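Local coordinates for protein NAD-dependent aldehyde dehydrogenase (Burkholderia multivorans, PDB 5UJU) that probably oxidises aldehydes to carboxylic acids, using NAD+ as the electron acceptor, at residues Arg23-Ala26 against Ala27-Ser30; Ile120-Ser123 against Leu124-Ala128; Ile236-Pro239 against His240-Ala243. All coordinates share one frame; numbering follows the deposited sequence.

Contact 1: Arg23-Ala26 against Ala27-Ser30; sequences RALA and AIES
Two torsions carry the Arg23 side chain forward, alongside Ala27: chi1 at -175° sets CG beside its own carbonyl carbon, and a bend at chi2 (66°) turns the chain along the axis of helix 18-30. This is an i to i+4 contact on an alpha helix near its C-terminal end. The guanidinium meets the backbone with its edge: Ala27 N lies near its plane, 3.6 Å from NH1, but the proton of that nitrogen goes to Arg23 O; NH1 also touches Ala27 CB at 3.8 Å. Arg23 also makes a cation-pi contact with Trp34. At the next residue, Ile28, chi1 is 63°, with CG1 placed between the backbone N and the carbonyl carbon, a crowded rotamer in a helix. The geometric consequence is that CG1 lies 3.1 Å from Leu25 O, while the other branch, CG2, is 3.5 Å from Ala24 O. The methyls CD1 of Ile28 and CD2 of Leu25 meet at 4.2 Å, on the face where Leu25 packs on Trp172 and Ile28 on Tyr170 of helix 158-175. The helical hydrogen bonding is uneven here. Ile28 N donates to Ala24 O at 3.0 Å, yet Glu29 N is bonded only weakly to Leu25 O and to Ala26 O. A water also donates to Leu25 O, from 3.0 Å. At the last residue of the helix, Ser30 N donates to Ala26 O at 3.1 Å.

Contact 2: Ile120-Ser123 against Leu124-Ala128; sequences IGVS and LEILA
Two successive turns of the long helix 97-132 meet here, and side chains four residues apart pair on different faces of it, Ile120 with Leu124 and Val122 with Ile126. Ile120 and Leu124 lie alongside each other, pointing the same way, with CG2 of Ile120 3.7 Å from CD1 of Leu124. The chi1 of Ile120, -56°, puts that CG2 branch anti to the backbone N, on the side of the carbonyl and so of the following turn. Val122 and Ile126 approach at a slant, CG1 of Val122 touching CD1 of Ile126 at 3.8 Å. In this aldehyde dehydrogenase fold the two pairs lean towards different helices: Ile120 and Leu124 pack on helix 158-175, whereas Val122 and Ile126 face Val257 of helix 245-260; Ile120 and Ile126 both also touch helix 217-230. Regular i to i+4 bonds hold the backbone, from Leu124 N to Ile120 O at 2.8 Å through Leu127 N to Ser123 O at 3.0 Å. The polar ends are buried but have partners: Ser123 OG is hydrogen-bonded to Trp119 O one turn back. Glu125, bent at chi2 (66°), divides its carboxylate, OE1 forming a salt bridge with Lys16 and a hydrogen bond with His17, and OE2 a salt bridge with Arg129.

Contact 3: Ile236-Pro239 against His240-Ala243; sequences IVKP and HPGA
Lys238 curls round the end of strand 234-238 to bring its ammonium against the proline-rich loop ahead, close to Pro241. From CB, CG leaves anti to the backbone N and beside the carbonyl carbon. Successive rotations about CB-CG (chi2 -66°) and CG-CD (chi3 -67°) then fold the chain forward instead of letting it extend. Lys238 CD passes 3.4 Å from Pro239 O, and CE continues past the same oxygen. At the tip, NZ donates to Pro239 O at 3.0 Å, approaching from above the carbonyl plane, 51° out of it, so the bond is poorly directed. The stronger partner of NZ is Asp277, with which it forms a salt bridge. NZ also lies 4.2 Å from Pro241 CD, a loose approach, the two side chains crossing at an angle.

The loop has its own internal order. His240 to Ala243 form a type I beta turn, closed by Ala243 N donating to His240 O at 2.9 Å. Inside it the imidazole folds back: ND1 accepts from Gly242 N at 2.8 Å, nearly straight, while Pro241 CD sits over one face of the ring toward its rim. Pro239 CB lies 3.5 Å from Ala243 O, at the far end of the turn.

This is the strand-to-helix link of a Rossmann-like beta-alpha-beta unit, and in relatives the corresponding region borders the adenosine part of NAD, which suggests a similar location here. Strand 234-238 runs parallel between strands 191-211 and 268-270, with backbone bonds from Val237 to Thr269 and from Lys238 to Val210. Helix 245-260 follows the turn and packs back on the strand, Leu247 meeting both Val237 and Pro239.

In the fold
From the N terminus the three contacts come strictly in series; none encloses or crosses another, and each closes just a local turn of its own. Contact 1 ends helix 18-30, contact 2 lies within helix 97-132, and contact 3 joins strand 234-238 to helix 245-260. What they share is neighbours. Contacts 1 and 2, with centres about 17 Å apart and nearest atoms about 7 Å apart, both pack on helix 158-175, Leu25 and Ile120 even on the same Trp172. Contacts 2 and 3 both meet helix 245-260, although their nearest atoms are about 10 Å apart. Contacts 1 and 3 lie on opposite sides of the chain's centre, with centres about 31 Å apart.

Contact 1: Arg23-Ala26 against Ala27-Ser30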
ATOM      1  N   ARG A  23      -3.724  20.510  13.999  1.00 39.25           N
ATOM      2  CA  ARG A  23      -2.834  21.373  13.232  1.00 40.60           C
ATOM      3  C   ARG A  23      -1.938  20.561  12.303  1.00 41.41           C
ATOM      4  O   ARG A  23      -1.618  21.005  11.194  1.00 33.08           O
ATOM      5  CB  ARG A  23      -2.008  22.232  14.185  1.00 47.00           C
ATOM      6  CG  ARG A  23      -1.128  23.258  13.507  1.00 58.09           C
ATOM      7  CD  ARG A  23      -1.923  24.339  12.780  1.00 64.08           C
ATOM      8  NE  ARG A  23      -1.059  25.197  11.965  1.00 61.74           N
ATOM      9  CZ  ARG A  23      -0.670  24.918  10.723  1.00 59.05           C
ATOM     10  NH1 ARG A  23      -1.069  23.796  10.135  1.00 54.29           N
ATOM     11  NH2 ARG A  23       0.123  25.763  10.070  1.00 52.94           N
ATOM     12  N   ALA A  24      -1.517  19.366  12.735  1.00 32.31           N
ATOM     13  CA  ALA A  24      -0.700  18.535  11.861  1.00 31.76           C
ATOM     14  C   ALA A  24      -1.506  18.023  10.671  1.00 35.19           C
ATOM     15  O   ALA A  24      -0.981  17.938   9.554  1.00 40.31           O
ATOM     16  CB  ALA A  24      -0.083  17.382  12.647  1.00 29.87           C
ATOM     17  N   LEU A  25      -2.776  17.665  10.890  1.00 39.62           N
ATOM     18  CA  LEU A  25      -3.656  17.293   9.782  1.00 35.91           C
ATOM     19  C   LEU A  25      -3.778  18.427   8.772  1.00 36.93           C
ATOM     20  O   LEU A  25      -3.707  18.203   7.554  1.00 39.11           O
ATOM     21  CB  LEU A  25      -5.048  16.917  10.293  1.00 40.97           C
ATOM     22  CG  LEU A  25      -5.328  15.522  10.837  1.00 45.54           C
ATOM     23  CD1 LEU A  25      -6.765  15.468  11.362  1.00 49.16           C
ATOM     24  CD2 LEU A  25      -5.086  14.456   9.787  1.00 39.31           C
ATOM     25  N   ALA A  26      -4.002  19.651   9.258  1.00 37.77           N
ATOM     26  CA  ALA A  26      -4.073  20.791   8.347  1.00 40.48           C
ATOM     27  C   ALA A  26      -2.749  21.008   7.624  1.00 42.73           C
ATOM     28  O   ALA A  26      -2.740  21.411   6.452  1.00 40.37           O
ATOM     29  CB  ALA A  26      -4.473  22.057   9.107  1.00 34.23           C
ATOM     30  N   ALA A  27      -1.627  20.731   8.297  1.00 38.57           N
ATOM     31  CA  ALA A  27      -0.315  20.958   7.698  1.00 42.07           C
ATOM     32  C   ALA A  27      -0.048  20.000   6.541  1.00 35.39           C
ATOM     33  O   ALA A  27       0.449  20.423   5.490  1.00 33.03           O
ATOM     34  CB  ALA A  27       0.778  20.831   8.761  1.00 32.04           C
ATOM     35  N   ILE A  28      -0.366  18.709   6.704  1.00 32.07           N
ATOM     36  CA  ILE A  28      -0.070  17.754   5.640  1.00 36.19           C
ATOM     37  C   ILE A  28      -0.897  18.028   4.390  1.00 43.11           C
ATOM     38  O   ILE A  28      -0.457  17.698   3.277  1.00 39.89           O
ATOM     39  CB  ILE A  28      -0.273  16.294   6.101  1.00 35.80           C
ATOM     40  CG1 ILE A  28      -1.736  16.032   6.474  1.00 38.90           C
ATOM     41  CG2 ILE A  28       0.664  15.958   7.246  1.00 38.04           C
ATOM     42  CD1 ILE A  28      -2.009  14.575   6.902  1.00 37.53           C
ATOM     43  N   GLU A  29      -2.053  18.680   4.530  1.00 32.56           N
ATOM     44  CA  GLU A  29      -2.883  18.989   3.372  1.00 41.01           C
ATOM     45  C   GLU A  29      -2.487  20.287   2.669  1.00 42.63           C
ATOM     46  O   GLU A  29      -2.513  20.350   1.433  1.00 46.77           O
ATOM     47  CB  GLU A  29      -4.350  19.071   3.788  1.00 44.31           C
ATOM     48  CG  GLU A  29      -5.286  19.241   2.619  1.00 53.47           C
ATOM     49  CD  GLU A  29      -6.719  18.933   2.988  1.00 64.41           C
ATOM     50  OE1 GLU A  29      -7.032  18.919   4.199  1.00 66.93           O
ATOM     51  OE2 GLU A  29      -7.530  18.697   2.067  1.00 68.13           O
ATOM     52  N   SER A  30      -2.121  21.332   3.416  1.00 43.54           N
ATOM     53  CA  SER A  30      -1.771  22.611   2.798  1.00 40.06           C
ATOM     54  C   SER A  30      -0.310  22.667   2.354  1.00 38.15           C
ATOM     55  O   SER A  30       0.003  23.292   1.334  1.00 38.16           O
ATOM     56  CB  SER A  30      -2.063  23.758   3.765  1.00 44.13           C
ATOM     57  OG  SER A  30      -1.137  23.744   4.830  1.00 47.94           O
TER
HETATM   58  O   HOH W   1      -6.420  17.804   6.270  1.00 49.15           O

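Contact 2: Ile120-Ser123 against Leu124-Ala128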
ATOM      1  N   ILE A 120      -2.927   6.860  18.828  1.00 27.22           N
ATOM      2  CA  ILE A 120      -2.511   8.219  18.475  1.00 27.63           C
ATOM      3  C   ILE A 120      -2.095   8.985  19.726  1.00 30.36           C
ATOM      4  O   ILE A 120      -1.051   9.646  19.755  1.00 28.25           O
ATOM      5  CB  ILE A 120      -3.646   8.945  17.719  1.00 27.71           C
ATOM      6  CG1 ILE A 120      -4.097   8.164  16.462  1.00 23.89           C
ATOM      7  CG2 ILE A 120      -3.245  10.382  17.372  1.00 30.18           C
ATOM      8  CD1 ILE A 120      -3.054   7.992  15.409  1.00 33.79           C
ATOM      9  N   GLY A 121      -2.906   8.905  20.787  1.00 30.05           N
ATOM     10  CA  GLY A 121      -2.582   9.654  21.990  1.00 23.84           C
ATOM     11  C   GLY A 121      -1.254   9.237  22.590  1.00 27.77           C
ATOM     12  O   GLY A 121      -0.413  10.080  22.926  1.00 28.06           O
ATOM     13  N   VAL A 122      -1.037   7.924  22.716  1.00 25.33           N
ATOM     14  CA  VAL A 122       0.234   7.443  23.250  1.00 28.01           C
ATOM     15  C   VAL A 122       1.387   7.888  22.346  1.00 23.93           C
ATOM     16  O   VAL A 122       2.448   8.315  22.823  1.00 23.94           O
ATOM     17  CB  VAL A 122       0.189   5.913  23.427  1.00 25.09           C
ATOM     18  CG1 VAL A 122       1.594   5.322  23.550  1.00 27.07           C
ATOM     19  CG2 VAL A 122      -0.667   5.531  24.653  1.00 22.96           C
ATOM     20  N   SER A 123       1.204   7.789  21.032  1.00 22.92           N
ATOM     21  CA  SER A 123       2.255   8.234  20.113  1.00 26.05           C
ATOM     22  C   SER A 123       2.583   9.711  20.314  1.00 26.30           C
ATOM     23  O   SER A 123       3.758  10.096  20.361  1.00 24.77           O
ATOM     24  CB  SER A 123       1.855   7.956  18.666  1.00 22.50           C
ATOM     25  OG  SER A 123       1.871   6.561  18.418  1.00 26.00           O
ATOM     26  N   LEU A 124       1.558  10.556  20.437  1.00 22.11           N
ATOM     27  CA  LEU A 124       1.813  11.988  20.567  1.00 31.46           C
ATOM     28  C   LEU A 124       2.474  12.314  21.893  1.00 30.91           C
ATOM     29  O   LEU A 124       3.301  13.233  21.967  1.00 29.21           O
ATOM     30  CB  LEU A 124       0.515  12.779  20.412  1.00 28.64           C
ATOM     31  CG  LEU A 124      -0.175  12.578  19.061  1.00 26.95           C
ATOM     32  CD1 LEU A 124      -1.582  13.212  19.022  1.00 28.38           C
ATOM     33  CD2 LEU A 124       0.701  13.096  17.935  1.00 28.75           C
ATOM     34  N   GLU A 125       2.126  11.578  22.946  1.00 27.02           N
ATOM     35  CA  GLU A 125       2.767  11.786  24.237  1.00 29.47           C
ATOM     36  C   GLU A 125       4.225  11.356  24.201  1.00 27.46           C
ATOM     37  O   GLU A 125       5.089  12.038  24.767  1.00 29.13           O
ATOM     38  CB  GLU A 125       1.996  11.039  25.327  1.00 25.81           C
ATOM     39  CG  GLU A 125       2.658  11.060  26.700  1.00 29.32           C
ATOM     40  CD  GLU A 125       2.720  12.442  27.347  1.00 32.53           C
ATOM     41  OE1 GLU A 125       1.947  13.346  26.957  1.00 33.62           O
ATOM     42  OE2 GLU A 125       3.553  12.613  28.265  1.00 30.50           O
ATOM     43  N   ILE A 126       4.519  10.223  23.557  1.00 23.07           N
ATOM     44  CA  ILE A 126       5.910   9.813  23.394  1.00 23.10           C
ATOM     45  C   ILE A 126       6.702  10.921  22.695  1.00 24.58           C
ATOM     46  O   ILE A 126       7.796  11.294  23.134  1.00 27.48           O
ATOM     47  CB  ILE A 126       6.003   8.486  22.621  1.00 27.00           C
ATOM     48  CG1 ILE A 126       5.370   7.329  23.422  1.00 23.15           C
ATOM     49  CG2 ILE A 126       7.466   8.208  22.213  1.00 20.60           C
ATOM     50  CD1 ILE A 126       5.189   6.047  22.618  1.00 21.32           C
ATOM     51  N   LEU A 127       6.140  11.484  21.614  1.00 28.04           N
ATOM     52  CA  LEU A 127       6.825  12.549  20.868  1.00 27.18           C
ATOM     53  C   LEU A 127       7.084  13.776  21.738  1.00 29.98           C
ATOM     54  O   LEU A 127       8.152  14.395  21.649  1.00 27.63           O
ATOM     55  CB  LEU A 127       6.018  12.928  19.622  1.00 25.57           C
ATOM     56  CG  LEU A 127       5.996  11.812  18.566  1.00 28.86           C
ATOM     57  CD1 LEU A 127       5.221  12.209  17.321  1.00 26.56           C
ATOM     58  CD2 LEU A 127       7.421  11.471  18.217  1.00 36.17           C
ATOM     59  N   ALA A 128       6.120  14.138  22.590  1.00 24.50           N
ATOM     60  CA  ALA A 128       6.327  15.259  23.496  1.00 31.77           C
ATOM     61  C   ALA A 128       7.515  15.000  24.408  1.00 32.43           C
ATOM     62  O   ALA A 128       8.346  15.887  24.624  1.00 31.03           O
ATOM     63  CB  ALA A 128       5.058  15.506  24.323  1.00 34.53           C
TER

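Contact 3: Ile236-Pro239 against His240-Ala243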
ATOM      1  N   ILE A 236       9.363  -4.096  17.127  1.00 21.04           N
ATOM      2  CA  ILE A 236      10.716  -4.465  17.537  1.00 18.60           C
ATOM      3  C   ILE A 236      11.663  -3.523  16.806  1.00 25.91           C
ATOM      4  O   ILE A 236      11.641  -3.451  15.565  1.00 21.38           O
ATOM      5  CB  ILE A 236      11.043  -5.935  17.217  1.00 21.40           C
ATOM      6  CG1 ILE A 236      10.107  -6.897  17.982  1.00 23.91           C
ATOM      7  CG2 ILE A 236      12.501  -6.239  17.523  1.00 20.99           C
ATOM      8  CD1 ILE A 236      10.174  -8.339  17.496  1.00 23.01           C
ATOM      9  N   VAL A 237      12.444  -2.758  17.564  1.00 21.36           N
ATOM     10  CA  VAL A 237      13.383  -1.793  16.995  1.00 25.77           C
ATOM     11  C   VAL A 237      14.764  -2.428  16.994  1.00 28.30           C
ATOM     12  O   VAL A 237      15.307  -2.748  18.061  1.00 27.56           O
ATOM     13  CB  VAL A 237      13.381  -0.473  17.778  1.00 24.04           C
ATOM     14  CG1 VAL A 237      14.374   0.508  17.171  1.00 27.04           C
ATOM     15  CG2 VAL A 237      11.977   0.130  17.814  1.00 21.17           C
ATOM     16  N   LYS A 238      15.323  -2.624  15.798  1.00 23.49           N
ATOM     17  CA  LYS A 238      16.645  -3.211  15.600  1.00 25.98           C
ATOM     18  C   LYS A 238      17.564  -2.149  15.014  1.00 28.20           C
ATOM     19  O   LYS A 238      17.626  -1.993  13.785  1.00 23.21           O
ATOM     20  CB  LYS A 238      16.561  -4.424  14.663  1.00 25.58           C
ATOM     21  CG  LYS A 238      17.687  -5.450  14.837  1.00 22.99           C
ATOM     22  CD  LYS A 238      19.071  -4.940  14.458  1.00 21.60           C
ATOM     23  CE  LYS A 238      19.176  -4.656  12.951  1.00 24.07           C
ATOM     24  NZ  LYS A 238      20.557  -4.161  12.635  1.00 28.07           N
ATOM     25  N   PRO A 239      18.292  -1.390  15.827  1.00 27.16           N
ATOM     26  CA  PRO A 239      19.128  -0.326  15.261  1.00 24.43           C
ATOM     27  C   PRO A 239      20.333  -0.888  14.524  1.00 25.51           C
ATOM     28  O   PRO A 239      20.742  -2.039  14.694  1.00 24.97           O
ATOM     29  CB  PRO A 239      19.570   0.501  16.481  1.00 18.54           C
ATOM     30  CG  PRO A 239      18.703   0.009  17.648  1.00 26.58           C
ATOM     31  CD  PRO A 239      18.300  -1.392  17.302  1.00 27.55           C
ATOM     32  N   HIS A 240      20.917  -0.045  13.693  1.00 27.25           N
ATOM     33  CA  HIS A 240      22.228  -0.375  13.168  1.00 23.18           C
ATOM     34  C   HIS A 240      23.209  -0.534  14.331  1.00 21.70           C
ATOM     35  O   HIS A 240      23.190   0.274  15.269  1.00 27.29           O
ATOM     36  CB  HIS A 240      22.701   0.713  12.203  1.00 29.22           C
ATOM     37  CG  HIS A 240      23.969   0.362  11.497  1.00 33.61           C
ATOM     38  ND1 HIS A 240      25.197   0.422  12.117  1.00 32.99           N
ATOM     39  CD2 HIS A 240      24.204  -0.064  10.231  1.00 35.95           C
ATOM     40  CE1 HIS A 240      26.137   0.060  11.261  1.00 37.88           C
ATOM     41  NE2 HIS A 240      25.561  -0.240  10.110  1.00 32.84           N
ATOM     42  N   PRO A 241      24.074  -1.556  14.314  1.00 24.88           N
ATOM     43  CA  PRO A 241      24.974  -1.783  15.464  1.00 27.48           C
ATOM     44  C   PRO A 241      25.926  -0.625  15.749  1.00 29.77           C
ATOM     45  O   PRO A 241      26.529  -0.582  16.833  1.00 26.46           O
ATOM     46  CB  PRO A 241      25.758  -3.046  15.068  1.00 27.62           C
ATOM     47  CG  PRO A 241      25.102  -3.581  13.866  1.00 32.69           C
ATOM     48  CD  PRO A 241      24.328  -2.499  13.212  1.00 31.14           C
ATOM     49  N   GLY A 242      26.102   0.303  14.812  1.00 29.59           N
ATOM     50  CA  GLY A 242      26.911   1.484  15.060  1.00 27.92           C
ATOM     51  C   GLY A 242      26.163   2.680  15.624  1.00 29.58           C
ATOM     52  O   GLY A 242      26.797   3.684  15.969  1.00 30.08           O
ATOM     53  N   ALA A 243      24.830   2.604  15.741  1.00 24.92           N
ATOM     54  CA  ALA A 243      24.029   3.734  16.226  1.00 23.94           C
ATOM     55  C   ALA A 243      22.829   3.192  17.000  1.00 28.28           C
ATOM     56  O   ALA A 243      21.683   3.341  16.581  1.00 28.23           O
ATOM     57  CB  ALA A 243      23.551   4.639  15.089  1.00 22.72           C
TER